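Local coordinates for beta sliding clamp (Borrelia burgdorferi, PDB 6DJ8), which encircles DNA as a ring-shaped head-to-tail homodimer and probably tethers DNA polymerases and other proteins to it, conferring processivity, at residues F218-M232 with F247-I261. Sequence-based numbering, arbitrary orientation.
Sequences FIVPVKIFNFLKHLM and FYVEFDNYKIACSLI
Met-232 lays its CG over one face of the Phe-251 ring, 3.6 Å from the centroid and 22° off the normal, a CH-pi contact. Its first torsion, with CG anti to the carbonyl carbon, swings CG over the ring, and SD also stands above that face, at the longer range of a Met-aromatic contact. Tyr-254 CB lies over the opposite face, and Leu-231 CB meets the ring edge at CZ, 3.7 Å away, so three directions confine Phe-251. One turn back along the helix, Leu-228 CD2 touches both Phe-251 CE1 and Ile-256 CD1; the latter carbon is also only 3.3 Å from Leu-231 CD1, a close approach for two methyls. Ile-224, with CG1 anti to its backbone N, extends CD1 to Ile-256 CG2 at 3.8 Å, to Cys-258 SG and to the edge of the Phe-247 ring. Val-220 CG1 sits over one face of that ring, while Phe-225 meets its CZ obliquely, the planes inclined at 52°. At strand 218-221 a backbone bond joins the apolar packing: Ile-261 N donates to Ile-219 O at 2.9 Å in a nearly straight bond (169°), and a water accepts from Ile-219 N and donates to Ile-261 O. Beside this link, Ile-261 CD1 packs on Pro-221 CG at 3.6 Å.

Farther out, Phe-160 of helix 157-167 touches Phe-225 and Met-232, and Phe-65 of strand 64-70 backs Leu-231 and Ile-256. The axis of helix 223-231 comes within 10.0 Å of that of strand 254-259, roughly antiparallel to it, and runs nearly parallel to strand 247-251. An amphipathic helix laid along a beta hairpin, closed by a type II' turn from Phe-251 to Tyr-254, forms part of the helix-on-sheet core of the central domain in the ring-forming beta processivity factor.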
ATOM      1  N   PHE A 218      16.817  29.746 -17.354  1.00 37.02           N
ATOM      2  CA  PHE A 218      16.258  28.522 -17.909  1.00 40.77           C
ATOM      3  C   PHE A 218      15.175  27.980 -16.992  1.00 42.83           C
ATOM      4  O   PHE A 218      15.315  28.011 -15.767  1.00 34.93           O
ATOM      5  CB  PHE A 218      17.340  27.440 -18.102  1.00 41.29           C
ATOM      6  CG  PHE A 218      18.580  27.935 -18.806  1.00 48.51           C
ATOM      7  CD1 PHE A 218      18.553  28.212 -20.162  1.00 49.22           C
ATOM      8  CD2 PHE A 218      19.768  28.112 -18.113  1.00 45.16           C
ATOM      9  CE1 PHE A 218      19.698  28.677 -20.825  1.00 48.79           C
ATOM     10  CE2 PHE A 218      20.911  28.580 -18.757  1.00 51.39           C
ATOM     11  CZ  PHE A 218      20.878  28.861 -20.122  1.00 49.28           C
ATOM     12  N   ILE A 219      14.112  27.461 -17.602  1.00 39.31           N
ATOM     13  CA  ILE A 219      12.980  26.874 -16.897  1.00 38.00           C
ATOM     14  C   ILE A 219      12.870  25.423 -17.339  1.00 42.24           C
ATOM     15  O   ILE A 219      12.620  25.150 -18.522  1.00 37.83           O
ATOM     16  CB  ILE A 219      11.669  27.620 -17.177  1.00 39.46           C
ATOM     17  CG1 ILE A 219      11.813  29.111 -16.855  1.00 43.70           C
ATOM     18  CG2 ILE A 219      10.516  26.995 -16.386  1.00 37.74           C
ATOM     19  CD1 ILE A 219      10.757  29.934 -17.481  1.00 44.32           C
ATOM     20  N   VAL A 220      13.047  24.511 -16.396  1.00 34.09           N
ATOM     21  CA  VAL A 220      13.074  23.070 -16.648  1.00 36.47           C
ATOM     22  C   VAL A 220      11.844  22.436 -16.009  1.00 31.56           C
ATOM     23  O   VAL A 220      11.637  22.599 -14.803  1.00 38.09           O
ATOM     24  CB  VAL A 220      14.349  22.426 -16.084  1.00 37.25           C
ATOM     25  CG1 VAL A 220      14.369  20.931 -16.421  1.00 40.46           C
ATOM     26  CG2 VAL A 220      15.588  23.131 -16.633  1.00 36.61           C
ATOM     27  N   PRO A 221      11.037  21.693 -16.754  1.00 37.99           N
ATOM     28  CA  PRO A 221       9.871  21.037 -16.148  1.00 37.03           C
ATOM     29  C   PRO A 221      10.303  20.172 -14.981  1.00 31.66           C
ATOM     30  O   PRO A 221      11.341  19.511 -15.024  1.00 30.37           O
ATOM     31  CB  PRO A 221       9.280  20.201 -17.289  1.00 34.70           C
ATOM     32  CG  PRO A 221       9.741  20.909 -18.544  1.00 47.12           C
ATOM     33  CD  PRO A 221      11.142  21.351 -18.187  1.00 42.01           C
ATOM     34  N   VAL A 222       9.517  20.225 -13.903  1.00 30.03           N
ATOM     35  CA  VAL A 222       9.942  19.562 -12.686  1.00 30.22           C
ATOM     36  C   VAL A 222      10.004  18.039 -12.854  1.00 30.22           C
ATOM     37  O   VAL A 222      10.752  17.379 -12.127  1.00 31.87           O
ATOM     38  CB  VAL A 222       9.030  19.965 -11.507  1.00 28.51           C
ATOM     39  CG1 VAL A 222       7.590  19.383 -11.673  1.00 32.40           C
ATOM     40  CG2 VAL A 222       9.663  19.511 -10.192  1.00 37.21           C
ATOM     41  N   LYS A 223       9.259  17.458 -13.793  1.00 30.33           N
ATOM     42  CA  LYS A 223       9.174  15.990 -13.828  1.00 36.29           C
ATOM     43  C   LYS A 223      10.556  15.352 -13.906  1.00 36.95           C
ATOM     44  O   LYS A 223      10.833  14.377 -13.195  1.00 34.70           O
ATOM     45  CB  LYS A 223       8.304  15.516 -14.990  1.00 39.93           C
ATOM     46  CG  LYS A 223       8.226  13.984 -15.121  1.00 41.27           C
ATOM     47  CD  LYS A 223       7.331  13.564 -16.264  1.00 41.48           C
ATOM     48  CE  LYS A 223       7.187  12.026 -16.339  1.00 41.33           C
ATOM     49  NZ  LYS A 223       6.372  11.643 -17.529  1.00 44.14           N
ATOM     50  N   ILE A 224      11.468  15.930 -14.705  1.00 29.55           N
ATOM     51  CA  ILE A 224      12.782  15.303 -14.824  1.00 31.12           C
ATOM     52  C   ILE A 224      13.497  15.267 -13.480  1.00 34.59           C
ATOM     53  O   ILE A 224      14.273  14.341 -13.211  1.00 34.93           O
ATOM     54  CB  ILE A 224      13.654  15.983 -15.908  1.00 27.38           C
ATOM     55  CG1 ILE A 224      14.841  15.065 -16.231  1.00 32.69           C
ATOM     56  CG2 ILE A 224      14.154  17.350 -15.434  1.00 31.86           C
ATOM     57  CD1 ILE A 224      15.662  15.507 -17.426  1.00 38.11           C
ATOM     58  N   PHE A 225      13.230  16.238 -12.594  1.00 34.11           N
ATOM     59  CA  PHE A 225      13.901  16.209 -11.300  1.00 33.93           C
ATOM     60  C   PHE A 225      13.317  15.134 -10.390  1.00 32.06           C
ATOM     61  O   PHE A 225      14.058  14.483  -9.652  1.00 33.61           O
ATOM     62  CB  PHE A 225      13.846  17.596 -10.646  1.00 30.49           C
ATOM     63  CG  PHE A 225      14.581  18.621 -11.452  1.00 34.81           C
ATOM     64  CD1 PHE A 225      15.964  18.615 -11.481  1.00 36.33           C
ATOM     65  CD2 PHE A 225      13.904  19.500 -12.275  1.00 33.69           C
ATOM     66  CE1 PHE A 225      16.665  19.522 -12.278  1.00 39.80           C
ATOM     67  CE2 PHE A 225      14.590  20.398 -13.058  1.00 39.37           C
ATOM     68  CZ  PHE A 225      15.981  20.406 -13.061  1.00 37.33           C
ATOM     69  N   ASN A 226      12.000  14.937 -10.419  1.00 28.70           N
ATOM     70  CA  ASN A 226      11.436  13.799  -9.689  1.00 34.58           C
ATOM     71  C   ASN A 226      12.039  12.496 -10.190  1.00 35.74           C
ATOM     72  O   ASN A 226      12.462  11.655  -9.397  1.00 35.26           O
ATOM     73  CB  ASN A 226       9.915  13.799  -9.823  1.00 32.58           C
ATOM     74  CG  ASN A 226       9.288  14.999  -9.120  1.00 40.49           C
ATOM     75  OD1 ASN A 226       9.795  15.434  -8.090  1.00 37.54           O
ATOM     76  ND2 ASN A 226       8.194  15.534  -9.668  1.00 34.11           N
ATOM     77  N   PHE A 227      12.208  12.377 -11.509  1.00 34.28           N
ATOM     78  CA  PHE A 227      12.820  11.184 -12.102  1.00 32.97           C
ATOM     79  C   PHE A 227      14.257  11.000 -11.619  1.00 42.81           C
ATOM     80  O   PHE A 227      14.657   9.914 -11.166  1.00 38.60           O
ATOM     81  CB  PHE A 227      12.772  11.349 -13.623  1.00 37.37           C
ATOM     82  CG  PHE A 227      13.262  10.177 -14.406  1.00 33.57           C
ATOM     83  CD1 PHE A 227      12.923   8.880 -14.042  1.00 36.11           C
ATOM     84  CD2 PHE A 227      13.992  10.383 -15.568  1.00 32.06           C
ATOM     85  CE1 PHE A 227      13.344   7.796 -14.809  1.00 38.08           C
ATOM     86  CE2 PHE A 227      14.419   9.307 -16.340  1.00 39.80           C
ATOM     87  CZ  PHE A 227      14.094   8.013 -15.951  1.00 33.76           C
ATOM     88  N   LEU A 228      15.031  12.083 -11.680  1.00 35.87           N
ATOM     89  CA  LEU A 228      16.453  12.058 -11.371  1.00 41.94           C
ATOM     90  C   LEU A 228      16.721  11.629  -9.937  1.00 44.60           C
ATOM     91  O   LEU A 228      17.710  10.937  -9.665  1.00 46.22           O
ATOM     92  CB  LEU A 228      17.034  13.460 -11.581  1.00 44.39           C
ATOM     93  CG  LEU A 228      17.404  13.830 -13.008  1.00 41.37           C
ATOM     94  CD1 LEU A 228      17.687  15.305 -13.059  1.00 40.02           C
ATOM     95  CD2 LEU A 228      18.629  13.038 -13.360  1.00 42.80           C
ATOM     96  N   LYS A 229      15.900  12.092  -8.995  1.00 40.63           N
ATOM     97  CA  LYS A 229      16.212  11.788  -7.607  0.51 45.32           C
ATOM     98  C   LYS A 229      16.105  10.294  -7.333  1.00 48.53           C
ATOM     99  O   LYS A 229      16.781   9.794  -6.431  1.00 52.35           O
ATOM    100  CB  LYS A 229      15.345  12.613  -6.649  0.51 44.72           C
ATOM    101  CG  LYS A 229      13.838  12.490  -6.779  0.51 44.14           C
ATOM    102  CD  LYS A 229      13.183  13.409  -5.755  0.51 44.39           C
ATOM    103  CE  LYS A 229      11.782  13.849  -6.150  0.51 42.51           C
ATOM    104  NZ  LYS A 229      11.331  15.011  -5.318  0.51 40.07           N
ATOM    105  N   HIS A 230      15.329   9.562  -8.132  1.00 49.68           N
ATOM    106  CA  HIS A 230      15.315   8.104  -8.080  1.00 51.76           C
ATOM    107  C   HIS A 230      16.542   7.485  -8.757  1.00 54.52           C
ATOM    108  O   HIS A 230      16.903   6.345  -8.437  1.00 53.04           O
ATOM    109  CB  HIS A 230      14.025   7.588  -8.732  1.00 51.26           C
ATOM    110  CG  HIS A 230      13.923   6.093  -8.799  1.00 64.48           C
ATOM    111  ND1 HIS A 230      14.183   5.274  -7.720  1.00 69.77           N
ATOM    112  CD2 HIS A 230      13.590   5.268  -9.822  1.00 56.54           C
ATOM    113  CE1 HIS A 230      14.014   4.013  -8.073  1.00 68.54           C
ATOM    114  NE2 HIS A 230      13.653   3.981  -9.343  1.00 62.43           N
ATOM    115  N   LEU A 231      17.193   8.198  -9.687  1.00 44.58           N
ATOM    116  CA  LEU A 231      18.302   7.610 -10.438  1.00 45.68           C
ATOM    117  C   LEU A 231      19.661   7.827  -9.789  1.00 47.64           C
ATOM    118  O   LEU A 231      20.540   6.965  -9.900  1.00 52.90           O
ATOM    119  CB  LEU A 231      18.364   8.200 -11.852  1.00 45.66           C
ATOM    120  CG  LEU A 231      17.145   8.024 -12.745  1.00 49.12           C
ATOM    121  CD1 LEU A 231      17.371   8.723 -14.041  1.00 41.70           C
ATOM    122  CD2 LEU A 231      16.931   6.553 -13.007  1.00 42.66           C
ATOM    123  N   MET A 232      19.854   8.941  -9.106  1.00 46.91           N
ATOM    124  CA  MET A 232      21.188   9.317  -8.668  1.00 52.37           C
ATOM    125  C   MET A 232      21.573   8.601  -7.383  1.00 59.34           C
ATOM    126  O   MET A 232      20.869   8.689  -6.369  1.00 54.82           O
ATOM    127  CB  MET A 232      21.281  10.824  -8.500  1.00 49.09           C
ATOM    128  CG  MET A 232      21.566  11.520  -9.807  1.00 51.50           C
ATOM    129  SD  MET A 232      21.653  13.284  -9.574  1.00 51.50           S
ATOM    130  CE  MET A 232      22.376  13.318  -7.999  1.00 49.08           C
ATOM    131  N   PHE A 247      17.623  20.743 -21.853  1.00 39.59           N
ATOM    132  CA  PHE A 247      18.319  20.507 -20.603  1.00 36.90           C
ATOM    133  C   PHE A 247      18.868  19.086 -20.648  1.00 39.96           C
ATOM    134  O   PHE A 247      18.191  18.170 -21.124  1.00 45.03           O
ATOM    135  CB  PHE A 247      17.337  20.693 -19.438  1.00 41.53           C
ATOM    136  CG  PHE A 247      17.857  20.260 -18.104  1.00 36.28           C
ATOM    137  CD1 PHE A 247      18.707  21.087 -17.377  1.00 37.50           C
ATOM    138  CD2 PHE A 247      17.459  19.054 -17.552  1.00 42.65           C
ATOM    139  CE1 PHE A 247      19.172  20.718 -16.138  1.00 40.65           C
ATOM    140  CE2 PHE A 247      17.912  18.674 -16.303  1.00 41.03           C
ATOM    141  CZ  PHE A 247      18.777  19.507 -15.588  1.00 39.02           C
ATOM    142  N   TYR A 248      20.096  18.904 -20.177  1.00 35.61           N
ATOM    143  CA  TYR A 248      20.791  17.637 -20.358  1.00 44.66           C
ATOM    144  C   TYR A 248      21.531  17.297 -19.079  1.00 42.40           C
ATOM    145  O   TYR A 248      22.118  18.173 -18.447  1.00 35.98           O
ATOM    146  CB  TYR A 248      21.770  17.704 -21.549  1.00 48.84           C
ATOM    147  CG  TYR A 248      22.682  16.499 -21.722  1.00 58.40           C
ATOM    148  CD1 TYR A 248      22.238  15.346 -22.372  1.00 58.71           C
ATOM    149  CD2 TYR A 248      24.004  16.527 -21.271  1.00 60.97           C
ATOM    150  CE1 TYR A 248      23.073  14.251 -22.547  1.00 58.44           C
ATOM    151  CE2 TYR A 248      24.847  15.434 -21.446  1.00 54.04           C
ATOM    152  CZ  TYR A 248      24.375  14.303 -22.085  1.00 57.21           C
ATOM    153  OH  TYR A 248      25.199  13.216 -22.261  1.00 56.70           O
ATOM    154  N   VAL A 249      21.485  16.026 -18.691  1.00 33.47           N
ATOM    155  CA  VAL A 249      22.117  15.557 -17.461  1.00 34.11           C
ATOM    156  C   VAL A 249      22.798  14.235 -17.755  1.00 42.12           C
ATOM    157  O   VAL A 249      22.242  13.379 -18.454  1.00 41.61           O
ATOM    158  CB  VAL A 249      21.104  15.386 -16.318  1.00 39.36           C
ATOM    159  CG1 VAL A 249      21.765  14.752 -15.116  1.00 36.15           C
ATOM    160  CG2 VAL A 249      20.549  16.707 -15.941  1.00 40.89           C
ATOM    161  N   GLU A 250      23.995  14.059 -17.206  1.00 36.01           N
ATOM    162  CA  GLU A 250      24.770  12.862 -17.486  1.00 40.39           C
ATOM    163  C   GLU A 250      25.544  12.506 -16.229  1.00 40.74           C
ATOM    164  O   GLU A 250      26.137  13.388 -15.600  1.00 37.82           O
ATOM    165  CB  GLU A 250      25.707  13.117 -18.679  1.00 44.25           C
ATOM    166  CG  GLU A 250      26.762  12.073 -18.887  1.00 52.14           C
ATOM    167  CD  GLU A 250      27.817  12.523 -19.888  1.00 57.75           C
ATOM    168  OE1 GLU A 250      29.016  12.290 -19.632  1.00 64.47           O
ATOM    169  OE2 GLU A 250      27.444  13.124 -20.918  1.00 57.15           O
ATOM    170  N   PHE A 251      25.506  11.231 -15.852  1.00 38.28           N
ATOM    171  CA  PHE A 251      26.133  10.727 -14.638  1.00 38.97           C
ATOM    172  C   PHE A 251      26.056   9.213 -14.663  1.00 42.16           C
ATOM    173  O   PHE A 251      25.067   8.650 -15.138  1.00 41.67           O
ATOM    174  CB  PHE A 251      25.446  11.249 -13.369  1.00 39.45           C
ATOM    175  CG  PHE A 251      23.999  10.845 -13.239  1.00 38.37           C
ATOM    176  CD1 PHE A 251      23.003  11.581 -13.850  1.00 37.22           C
ATOM    177  CD2 PHE A 251      23.637   9.740 -12.480  1.00 44.04           C
ATOM    178  CE1 PHE A 251      21.671  11.217 -13.733  1.00 38.56           C
ATOM    179  CE2 PHE A 251      22.301   9.371 -12.347  1.00 39.27           C
ATOM    180  CZ  PHE A 251      21.317  10.119 -12.971  1.00 37.29           C
ATOM    181  N   ASP A 252      27.087   8.574 -14.106  1.00 44.29           N
ATOM    182  CA  ASP A 252      27.226   7.122 -14.095  1.00 44.70           C
ATOM    183  C   ASP A 252      26.933   6.545 -15.473  1.00 43.71           C
ATOM    184  O   ASP A 252      27.532   6.981 -16.458  1.00 40.86           O
ATOM    185  CB  ASP A 252      26.335   6.520 -13.023  1.00 45.87           C
ATOM    186  CG  ASP A 252      26.784   6.917 -11.617  1.00 57.04           C
ATOM    187  OD1 ASP A 252      28.006   6.917 -11.356  1.00 62.52           O
ATOM    188  OD2 ASP A 252      25.926   7.242 -10.779  1.00 54.35           O
ATOM    189  N   ASN A 253      25.978   5.621 -15.586  1.00 38.79           N
ATOM    190  CA  ASN A 253      25.696   5.024 -16.887  1.00 39.88           C
ATOM    191  C   ASN A 253      24.436   5.598 -17.529  1.00 42.62           C
ATOM    192  O   ASN A 253      23.798   4.922 -18.345  1.00 36.75           O
ATOM    193  CB  ASN A 253      25.609   3.496 -16.768  1.00 41.29           C
ATOM    194  CG  ASN A 253      24.593   3.032 -15.729  1.00 43.00           C
ATOM    195  OD1 ASN A 253      24.427   3.643 -14.671  1.00 37.64           O
ATOM    196  ND2 ASN A 253      23.908   1.932 -16.029  1.00 41.12           N
ATOM    197  N   TYR A 254      24.095   6.857 -17.217  1.00 34.83           N
ATOM    198  CA  TYR A 254      22.849   7.473 -17.647  1.00 33.51           C
ATOM    199  C   TYR A 254      23.082   8.748 -18.452  1.00 38.29           C
ATOM    200  O   TYR A 254      24.058   9.479 -18.243  1.00 36.85           O
ATOM    201  CB  TYR A 254      21.940   7.793 -16.446  1.00 35.24           C
ATOM    202  CG  TYR A 254      21.634   6.596 -15.585  1.00 40.72           C
ATOM    203  CD1 TYR A 254      20.751   5.610 -16.024  1.00 37.39           C
ATOM    204  CD2 TYR A 254      22.230   6.439 -14.340  1.00 43.76           C
ATOM    205  CE1 TYR A 254      20.467   4.503 -15.246  1.00 38.13           C
ATOM    206  CE2 TYR A 254      21.956   5.341 -13.554  1.00 41.55           C
ATOM    207  CZ  TYR A 254      21.074   4.371 -14.011  1.00 44.13           C
ATOM    208  OH  TYR A 254      20.827   3.273 -13.222  1.00 40.68           O
ATOM    209  N   LYS A 255      22.178   8.990 -19.399  1.00 30.68           N
ATOM    210  CA  LYS A 255      22.068  10.255 -20.108  1.00 39.51           C
ATOM    211  C   LYS A 255      20.587  10.555 -20.206  1.00 36.74           C
ATOM    212  O   LYS A 255      19.791   9.657 -20.488  1.00 39.00           O
ATOM    213  CB  LYS A 255      22.710  10.205 -21.500  1.00 41.43           C
ATOM    214  CG  LYS A 255      24.166   9.773 -21.506  1.00 43.69           C
ATOM    215  CD  LYS A 255      24.705   9.700 -22.939  1.00 53.64           C
ATOM    216  CE  LYS A 255      26.201   9.445 -22.959  1.00 62.80           C
ATOM    217  NZ  LYS A 255      26.709   9.239 -24.349  1.00 76.37           N
ATOM    218  N   ILE A 256      20.207  11.781 -19.881  1.00 30.55           N
ATOM    219  CA  ILE A 256      18.808  12.185 -19.843  1.00 38.97           C
ATOM    220  C   ILE A 256      18.713  13.591 -20.407  1.00 40.01           C
ATOM    221  O   ILE A 256      19.593  14.422 -20.163  1.00 42.05           O
ATOM    222  CB  ILE A 256      18.236  12.147 -18.408  1.00 40.31           C
ATOM    223  CG1 ILE A 256      18.873  11.021 -17.604  1.00 43.03           C
ATOM    224  CG2 ILE A 256      16.715  11.966 -18.421  1.00 35.08           C
ATOM    225  CD1 ILE A 256      18.496  11.039 -16.177  1.00 41.73           C
ATOM    226  N   ALA A 257      17.637  13.865 -21.136  1.00 40.80           N
ATOM    227  CA  ALA A 257      17.419  15.194 -21.686  1.00 44.17           C
ATOM    228  C   ALA A 257      15.928  15.491 -21.704  1.00 40.43           C
ATOM    229  O   ALA A 257      15.095  14.577 -21.713  1.00 40.93           O
ATOM    230  CB  ALA A 257      18.005  15.327 -23.098  1.00 43.82           C
ATOM    231  N   CYS A 258      15.597  16.786 -21.710  1.00 33.30           N
ATOM    232  CA  CYS A 258      14.213  17.205 -21.890  1.00 36.55           C
ATOM    233  C   CYS A 258      14.211  18.608 -22.471  1.00 38.67           C
ATOM    234  O   CYS A 258      15.258  19.247 -22.589  1.00 38.24           O
ATOM    235  CB  CYS A 258      13.436  17.152 -20.571  1.00 36.99           C
ATOM    236  SG  CYS A 258      13.893  18.460 -19.359  1.00 35.58           S
ATOM    237  N   SER A 259      13.024  19.077 -22.853  1.00 40.15           N
ATOM    238  CA  SER A 259      12.887  20.419 -23.408  1.00 40.46           C
ATOM    239  C   SER A 259      12.687  21.437 -22.300  1.00 41.08           C
ATOM    240  O   SER A 259      12.097  21.143 -21.251  1.00 37.05           O
ATOM    241  CB  SER A 259      11.708  20.514 -24.372  1.00 43.80           C
ATOM    242  OG  SER A 259      11.970  19.789 -25.549  1.00 44.82           O
ATOM    243  N   LEU A 260      13.187  22.644 -22.546  1.00 38.61           N
ATOM    244  CA  LEU A 260      12.928  23.760 -21.657  1.00 42.06           C
ATOM    245  C   LEU A 260      11.550  24.354 -21.934  1.00 46.22           C
ATOM    246  O   LEU A 260      10.975  24.201 -23.012  1.00 48.00           O
ATOM    247  CB  LEU A 260      14.001  24.838 -21.825  1.00 44.69           C
ATOM    248  CG  LEU A 260      15.441  24.356 -21.641  1.00 48.50           C
ATOM    249  CD1 LEU A 260      16.413  25.474 -21.984  1.00 55.13           C
ATOM    250  CD2 LEU A 260      15.686  23.841 -20.228  1.00 44.52           C
ATOM    251  N   ILE A 261      11.018  25.040 -20.932  1.00 45.91           N
ATOM    252  CA  ILE A 261       9.798  25.818 -21.089  1.00 46.17           C
ATOM    253  C   ILE A 261      10.234  27.200 -21.547  1.00 50.28           C
ATOM    254  O   ILE A 261      11.073  27.829 -20.893  1.00 47.54           O
ATOM    255  CB  ILE A 261       9.025  25.874 -19.762  1.00 47.64           C
ATOM    256  CG1 ILE A 261       8.607  24.461 -19.363  1.00 43.97           C
ATOM    257  CG2 ILE A 261       7.781  26.744 -19.891  1.00 48.13           C
ATOM    258  CD1 ILE A 261       8.555  24.260 -17.886  1.00 47.09           C
TER
HETATM  259  O   HOH W   1      13.515  28.446 -20.256  1.00 42.63           O